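Local coordinates for zinc-binding protein TroA (Treponema pallidum, PDB 1K0F) that binds zinc tightly and specifically in the periplasm and hands it to the membrane permease of the TroABC importer for passage into the cytoplasm, at residues I9-Q21 / W110-C122. Numbering follows the deposited sequence.
Sequences IGMIADAVKNIAQ and WSYSVKAVYESLC
Val-117 is the knob that helix 107-124 pushes into helix 10-20, filling the hollow among Ile-12, Ala-15, Val-16 and Ile-19. Its two methyls part company. CG1, held anti to the backbone N (chi1 178°), meets Val-16 CG2 at 3.6 Å, while CG2 leans toward the start of helix 10-20 and lies 3.9 Å from Ile-12 CG2. Ala-15 CB makes the shallow floor, 3.9 Å from Val-117 CG1. The answering knob is Ile-19, which drops between Val-114, Val-117, Tyr-118 and Leu-121; its CD1 reaches down to the turn of the opposing helix, 3.8 Å from Tyr-118 CB, and its CG2 comes to the edge of the tyrosine ring. Two reciprocal knobs into holes mesh the helices, whose segment axes come within 9.3 Å at a crossing angle of -52°. Both helices flank the parallel sheet of the N-terminal lobe of this solute-binding protein: Leu-56 of strand 54-57 touches Ile-12, Val-16 and Val-117, and helix 129-156 runs past the other side, where Tyr-136 stacks on the Tyr-118 ring and the hydroxyls of Tyr-118 and Thr-133 share a hydrogen bond. Toward the C-terminal ends, Leu-121 CD1 fits between Ile-19 and Ala-20, 3.5 Å from Ala-20 CB. At the opposite end Trp-110 points its CG away from the backbone N (chi1 178°), bringing CZ2 to 3.9 Å from Met-11 CB and an edge toward Ile-12 CG1, while Ser-113 CB lies over one face, near the rim. Met-11 then bends away; its side chain and that of zinc-binding Asp-248, whose site is empty in this zinc-free model, lie about 5 Å apart without touching.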
ATOM      1  N   ILE A   9       5.900  -3.370   5.763  1.00 16.10           N
ATOM      2  CA  ILE A   9       5.557  -2.174   4.995  1.00 17.56           C
ATOM      3  C   ILE A   9       5.346  -0.968   5.912  1.00 18.63           C
ATOM      4  O   ILE A   9       4.812  -1.101   7.022  1.00 17.38           O
ATOM      5  CB  ILE A   9       4.287  -2.412   4.176  1.00 17.34           C
ATOM      6  CG1 ILE A   9       3.151  -2.833   5.113  1.00 16.97           C
ATOM      7  CG2 ILE A   9       4.542  -3.497   3.146  1.00 15.88           C
ATOM      8  CD1 ILE A   9       1.809  -2.879   4.443  1.00 19.08           C
ATOM      9  N   GLY A  10       5.770   0.204   5.445  1.00 17.78           N
ATOM     10  CA  GLY A  10       5.646   1.411   6.243  1.00 19.72           C
ATOM     11  C   GLY A  10       4.241   1.729   6.733  1.00 21.43           C
ATOM     12  O   GLY A  10       4.066   2.361   7.777  1.00 20.78           O
ATOM     13  N   MET A  11       3.243   1.284   5.976  1.00 23.35           N
ATOM     14  CA  MET A  11       1.854   1.542   6.318  1.00 25.30           C
ATOM     15  C   MET A  11       1.523   1.074   7.722  1.00 27.50           C
ATOM     16  O   MET A  11       0.845   1.775   8.473  1.00 30.95           O
ATOM     17  CB  MET A  11       0.926   0.868   5.310  1.00 24.09           C
ATOM     18  CG  MET A  11       0.817   1.610   3.983  1.00 23.74           C
ATOM     19  SD  MET A  11       2.183   1.246   2.842  1.00 22.46           S
ATOM     20  CE  MET A  11       1.562  -0.199   2.081  1.00 20.86           C
ATOM     21  N   ILE A  12       1.996  -0.116   8.077  1.00 28.26           N
ATOM     22  CA  ILE A  12       1.757  -0.675   9.407  1.00 26.03           C
ATOM     23  C   ILE A  12       2.518   0.171  10.419  1.00 25.58           C
ATOM     24  O   ILE A  12       1.976   0.570  11.452  1.00 24.59           O
ATOM     25  CB  ILE A  12       2.260  -2.139   9.497  1.00 23.84           C
ATOM     26  CG1 ILE A  12       1.489  -3.010   8.499  1.00 23.30           C
ATOM     27  CG2 ILE A  12       2.138  -2.643  10.924  1.00 21.94           C
ATOM     28  CD1 ILE A  12       1.619  -4.479   8.744  1.00 21.86           C
ATOM     29  N   ALA A  13       3.782   0.441  10.097  1.00 25.66           N
ATOM     30  CA  ALA A  13       4.659   1.235  10.948  1.00 26.10           C
ATOM     31  C   ALA A  13       3.972   2.544  11.285  1.00 26.72           C
ATOM     32  O   ALA A  13       4.099   3.058  12.402  1.00 26.13           O
ATOM     33  CB  ALA A  13       5.986   1.507  10.238  1.00 24.52           C
ATOM     34  N   ASP A  14       3.240   3.093  10.320  1.00 25.80           N
ATOM     35  CA  ASP A  14       2.556   4.337  10.570  1.00 26.97           C
ATOM     36  C   ASP A  14       1.490   4.125  11.624  1.00 27.04           C
ATOM     37  O   ASP A  14       1.387   4.892  12.576  1.00 28.37           O
ATOM     38  CB  ASP A  14       1.913   4.884   9.312  1.00 28.18           C
ATOM     39  CG  ASP A  14       1.328   6.254   9.528  1.00 30.57           C
ATOM     40  OD1 ASP A  14       2.117   7.216   9.668  1.00 32.34           O
ATOM     41  OD2 ASP A  14       0.084   6.371   9.579  1.00 31.77           O
ATOM     42  N   ALA A  15       0.702   3.073  11.456  1.00 24.97           N
ATOM     43  CA  ALA A  15      -0.349   2.786  12.413  1.00 24.63           C
ATOM     44  C   ALA A  15       0.260   2.583  13.795  1.00 25.79           C
ATOM     45  O   ALA A  15      -0.309   2.993  14.803  1.00 28.19           O
ATOM     46  CB  ALA A  15      -1.102   1.562  11.987  1.00 22.15           C
ATOM     47  N   VAL A  16       1.429   1.957  13.840  1.00 25.75           N
ATOM     48  CA  VAL A  16       2.108   1.715  15.101  1.00 24.29           C
ATOM     49  C   VAL A  16       2.491   3.058  15.729  1.00 22.37           C
ATOM     50  O   VAL A  16       2.100   3.359  16.850  1.00 22.34           O
ATOM     51  CB  VAL A  16       3.381   0.858  14.881  1.00 25.70           C
ATOM     52  CG1 VAL A  16       4.282   0.915  16.102  1.00 26.29           C
ATOM     53  CG2 VAL A  16       2.994  -0.577  14.589  1.00 26.94           C
ATOM     54  N   LYS A  17       3.255   3.856  14.985  1.00 19.68           N
ATOM     55  CA  LYS A  17       3.704   5.168  15.434  1.00 18.11           C
ATOM     56  C   LYS A  17       2.599   5.985  16.098  1.00 17.45           C
ATOM     57  O   LYS A  17       2.752   6.493  17.211  1.00 13.93           O
ATOM     58  CB  LYS A  17       4.256   5.956  14.243  1.00 16.82           C
ATOM     59  CG  LYS A  17       5.545   5.390  13.686  1.00 17.71           C
ATOM     60  CD  LYS A  17       6.390   6.458  13.045  1.00 17.48           C
ATOM     61  CE  LYS A  17       6.407   6.298  11.536  1.00 17.96           C
ATOM     62  NZ  LYS A  17       7.779   6.028  11.035  1.00 20.58           N
ATOM     63  N   ASN A  18       1.480   6.103  15.396  1.00 18.93           N
ATOM     64  CA  ASN A  18       0.348   6.870  15.880  1.00 20.64           C
ATOM     65  C   ASN A  18      -0.244   6.295  17.153  1.00 21.86           C
ATOM     66  O   ASN A  18      -0.614   7.047  18.052  1.00 21.81           O
ATOM     67  CB  ASN A  18      -0.718   6.943  14.796  1.00 20.22           C
ATOM     68  CG  ASN A  18      -0.299   7.803  13.628  1.00 20.31           C
ATOM     69  OD1 ASN A  18      -0.251   9.024  13.734  1.00 24.23           O
ATOM     70  ND2 ASN A  18       0.020   7.173  12.510  1.00 20.74           N
ATOM     71  N   ILE A  19      -0.331   4.967  17.216  1.00 23.86           N
ATOM     72  CA  ILE A  19      -0.891   4.254  18.369  1.00 26.82           C
ATOM     73  C   ILE A  19       0.086   4.070  19.531  1.00 28.67           C
ATOM     74  O   ILE A  19      -0.151   4.568  20.624  1.00 31.27           O
ATOM     75  CB  ILE A  19      -1.420   2.846  17.980  1.00 24.75           C
ATOM     76  CG1 ILE A  19      -2.479   2.974  16.883  1.00 24.45           C
ATOM     77  CG2 ILE A  19      -2.014   2.167  19.203  1.00 22.65           C
ATOM     78  CD1 ILE A  19      -2.657   1.742  16.058  1.00 24.73           C
ATOM     79  N   ALA A  20       1.170   3.337  19.295  1.00 29.96           N
ATOM     80  CA  ALA A  20       2.167   3.101  20.342  1.00 30.46           C
ATOM     81  C   ALA A  20       2.992   4.342  20.656  1.00 30.08           C
ATOM     82  O   ALA A  20       3.396   4.550  21.804  1.00 32.34           O
ATOM     83  CB  ALA A  20       3.096   1.958  19.938  1.00 30.60           C
ATOM     84  N   GLN A  21       3.231   5.163  19.637  1.00 27.75           N
ATOM     85  CA  GLN A  21       4.018   6.366  19.812  1.00 27.24           C
ATOM     86  C   GLN A  21       5.374   5.969  20.368  1.00 27.66           C
ATOM     87  O   GLN A  21       6.034   5.078  19.825  1.00 29.71           O
ATOM     88  CB  GLN A  21       3.318   7.312  20.775  1.00 27.88           C
ATOM     89  CG  GLN A  21       1.847   7.401  20.525  1.00 30.03           C
ATOM     90  CD  GLN A  21       1.452   8.753  20.018  1.00 31.26           C
ATOM     91  OE1 GLN A  21       0.848   8.884  18.952  1.00 32.91           O
ATOM     92  NE2 GLN A  21       1.793   9.781  20.779  1.00 35.02           N
ATOM     93  N   TRP A 110      -9.175  -0.622   5.711  1.00 30.58           N
ATOM     94  CA  TRP A 110      -7.847  -0.644   6.289  1.00 30.15           C
ATOM     95  C   TRP A 110      -7.991  -0.441   7.786  1.00 31.08           C
ATOM     96  O   TRP A 110      -7.077  -0.738   8.549  1.00 29.55           O
ATOM     97  CB  TRP A 110      -6.996   0.472   5.698  1.00 31.06           C
ATOM     98  CG  TRP A 110      -5.621   0.558   6.280  1.00 28.51           C
ATOM     99  CD1 TRP A 110      -5.089   1.606   6.970  1.00 27.50           C
ATOM    100  CD2 TRP A 110      -4.592  -0.434   6.183  1.00 27.86           C
ATOM    101  NE1 TRP A 110      -3.790   1.329   7.311  1.00 27.58           N
ATOM    102  CE2 TRP A 110      -3.456   0.087   6.846  1.00 26.58           C
ATOM    103  CE3 TRP A 110      -4.514  -1.707   5.608  1.00 28.97           C
ATOM    104  CZ2 TRP A 110      -2.256  -0.626   6.943  1.00 27.82           C
ATOM    105  CZ3 TRP A 110      -3.320  -2.420   5.707  1.00 28.56           C
ATOM    106  CH2 TRP A 110      -2.204  -1.871   6.369  1.00 27.11           C
ATOM    107  N   SER A 111      -9.145   0.076   8.199  1.00 32.63           N
ATOM    108  CA  SER A 111      -9.409   0.297   9.616  1.00 35.15           C
ATOM    109  C   SER A 111      -9.285  -1.051  10.316  1.00 37.10           C
ATOM    110  O   SER A 111      -8.995  -1.124  11.510  1.00 36.64           O
ATOM    111  CB  SER A 111     -10.817   0.855   9.820  1.00 35.89           C
ATOM    112  OG  SER A 111     -11.425   1.157   8.584  1.00 37.21           O
ATOM    113  N   TYR A 112      -9.523  -2.119   9.557  1.00 40.06           N
ATOM    114  CA  TYR A 112      -9.422  -3.478  10.079  1.00 41.79           C
ATOM    115  C   TYR A 112      -7.957  -3.711  10.458  1.00 40.68           C
ATOM    116  O   TYR A 112      -7.630  -3.940  11.623  1.00 41.50           O
ATOM    117  CB  TYR A 112      -9.847  -4.506   9.008  1.00 43.75           C
ATOM    118  CG  TYR A 112     -11.343  -4.726   8.853  1.00 46.25           C
ATOM    119  CD1 TYR A 112     -11.991  -5.777   9.516  1.00 46.53           C
ATOM    120  CD2 TYR A 112     -12.103  -3.914   8.005  1.00 47.08           C
ATOM    121  CE1 TYR A 112     -13.357  -6.010   9.332  1.00 46.35           C
ATOM    122  CE2 TYR A 112     -13.471  -4.141   7.816  1.00 47.63           C
ATOM    123  CZ  TYR A 112     -14.088  -5.192   8.485  1.00 46.54           C
ATOM    124  OH  TYR A 112     -15.433  -5.426   8.301  1.00 46.82           O
ATOM    125  N   SER A 113      -7.077  -3.638   9.464  1.00 38.46           N
ATOM    126  CA  SER A 113      -5.651  -3.847   9.682  1.00 36.24           C
ATOM    127  C   SER A 113      -5.076  -2.901  10.732  1.00 34.80           C
ATOM    128  O   SER A 113      -4.151  -3.262  11.460  1.00 36.34           O
ATOM    129  CB  SER A 113      -4.888  -3.679   8.370  1.00 35.35           C
ATOM    130  OG  SER A 113      -5.406  -4.543   7.385  1.00 34.71           O
ATOM    131  N   VAL A 114      -5.611  -1.687  10.807  1.00 32.78           N
ATOM    132  CA  VAL A 114      -5.127  -0.734  11.793  1.00 29.11           C
ATOM    133  C   VAL A 114      -5.631  -1.239  13.135  1.00 28.38           C
ATOM    134  O   VAL A 114      -4.921  -1.170  14.142  1.00 28.36           O
ATOM    135  CB  VAL A 114      -5.676   0.676  11.537  1.00 28.43           C
ATOM    136  CG1 VAL A 114      -5.449   1.546  12.762  1.00 28.74           C
ATOM    137  CG2 VAL A 114      -5.003   1.284  10.318  1.00 26.14           C
ATOM    138  N   LYS A 115      -6.857  -1.766  13.130  1.00 27.28           N
ATOM    139  CA  LYS A 115      -7.478  -2.317  14.338  1.00 26.93           C
ATOM    140  C   LYS A 115      -6.574  -3.423  14.861  1.00 24.15           C
ATOM    141  O   LYS A 115      -6.312  -3.524  16.060  1.00 22.79           O
ATOM    142  CB  LYS A 115      -8.873  -2.885  14.022  1.00 28.47           C
ATOM    143  CG  LYS A 115      -9.735  -3.172  15.256  1.00 31.65           C
ATOM    144  CD  LYS A 115     -10.437  -4.522  15.173  1.00 34.19           C
ATOM    145  CE  LYS A 115     -11.876  -4.424  15.636  1.00 33.91           C
ATOM    146  NZ  LYS A 115     -12.799  -4.883  14.556  1.00 40.26           N
ATOM    147  N   ALA A 116      -6.100  -4.243  13.926  1.00 22.75           N
ATOM    148  CA  ALA A 116      -5.204  -5.354  14.214  1.00 20.22           C
ATOM    149  C   ALA A 116      -3.925  -4.826  14.864  1.00 17.33           C
ATOM    150  O   ALA A 116      -3.470  -5.347  15.878  1.00 14.92           O
ATOM    151  CB  ALA A 116      -4.873  -6.097  12.921  1.00 19.38           C
ATOM    152  N   VAL A 117      -3.347  -3.793  14.268  1.00 16.30           N
ATOM    153  CA  VAL A 117      -2.131  -3.192  14.804  1.00 18.67           C
ATOM    154  C   VAL A 117      -2.365  -2.730  16.244  1.00 20.12           C
ATOM    155  O   VAL A 117      -1.615  -3.077  17.157  1.00 19.45           O
ATOM    156  CB  VAL A 117      -1.715  -1.982  13.973  1.00 16.44           C
ATOM    157  CG1 VAL A 117      -0.493  -1.347  14.580  1.00 17.51           C
ATOM    158  CG2 VAL A 117      -1.441  -2.403  12.544  1.00 16.02           C
ATOM    159  N   TYR A 118      -3.423  -1.945  16.421  1.00 21.44           N
ATOM    160  CA  TYR A 118      -3.787  -1.422  17.724  1.00 21.99           C
ATOM    161  C   TYR A 118      -3.936  -2.533  18.741  1.00 22.85           C
ATOM    162  O   TYR A 118      -3.335  -2.489  19.810  1.00 24.08           O
ATOM    163  CB  TYR A 118      -5.100  -0.653  17.621  1.00 22.73           C
ATOM    164  CG  TYR A 118      -5.925  -0.638  18.896  1.00 22.68           C
ATOM    165  CD1 TYR A 118      -5.522   0.113  19.987  1.00 23.60           C
ATOM    166  CD2 TYR A 118      -7.115  -1.339  18.980  1.00 22.39           C
ATOM    167  CE1 TYR A 118      -6.291   0.172  21.143  1.00 23.35           C
ATOM    168  CE2 TYR A 118      -7.905  -1.292  20.129  1.00 23.77           C
ATOM    169  CZ  TYR A 118      -7.488  -0.529  21.206  1.00 24.25           C
ATOM    170  OH  TYR A 118      -8.263  -0.456  22.326  1.00 23.77           O
ATOM    171  N   GLU A 119      -4.745  -3.531  18.407  1.00 24.23           N
ATOM    172  CA  GLU A 119      -4.990  -4.653  19.310  1.00 25.28           C
ATOM    173  C   GLU A 119      -3.752  -5.515  19.563  1.00 25.37           C
ATOM    174  O   GLU A 119      -3.670  -6.206  20.577  1.00 26.17           O
ATOM    175  CB  GLU A 119      -6.124  -5.528  18.768  1.00 26.43           C
ATOM    176  CG  GLU A 119      -7.512  -5.005  19.105  1.00 28.39           C
ATOM    177  CD  GLU A 119      -8.612  -5.828  18.482  1.00 28.09           C
ATOM    178  OE1 GLU A 119      -9.795  -5.529  18.748  1.00 28.07           O
ATOM    179  OE2 GLU A 119      -8.292  -6.771  17.730  1.00 28.79           O
ATOM    180  N   SER A 120      -2.801  -5.493  18.635  1.00 24.97           N
ATOM    181  CA  SER A 120      -1.573  -6.265  18.792  1.00 23.81           C
ATOM    182  C   SER A 120      -0.713  -5.534  19.818  1.00 24.59           C
ATOM    183  O   SER A 120      -0.129  -6.136  20.727  1.00 22.16           O
ATOM    184  CB  SER A 120      -0.822  -6.339  17.462  1.00 22.52           C
ATOM    185  OG  SER A 120      -1.154  -7.516  16.758  1.00 22.19           O
ATOM    186  N   LEU A 121      -0.648  -4.216  19.658  1.00 25.33           N
ATOM    187  CA  LEU A 121       0.121  -3.371  20.556  1.00 25.23           C
ATOM    188  C   LEU A 121      -0.403  -3.509  21.984  1.00 25.32           C
ATOM    189  O   LEU A 121       0.374  -3.560  22.936  1.00 26.03           O
ATOM    190  CB  LEU A 121       0.042  -1.910  20.098  1.00 25.16           C
ATOM    191  CG  LEU A 121       0.741  -1.564  18.775  1.00 24.34           C
ATOM    192  CD1 LEU A 121       0.583  -0.077  18.498  1.00 24.04           C
ATOM    193  CD2 LEU A 121       2.225  -1.947  18.838  1.00 23.60           C
ATOM    194  N   CYS A 122      -1.723  -3.581  22.125  1.00 25.16           N
ATOM    195  CA  CYS A 122      -2.338  -3.721  23.439  1.00 26.06           C
ATOM    196  C   CYS A 122      -1.934  -5.058  24.037  1.00 26.07           C
ATOM    197  O   CYS A 122      -1.574  -5.143  25.208  1.00 28.35           O
ATOM    198  CB  CYS A 122      -3.863  -3.650  23.331  1.00 26.00           C
ATOM    199  SG  CYS A 122      -4.544  -2.020  22.987  1.00 25.15           S
TER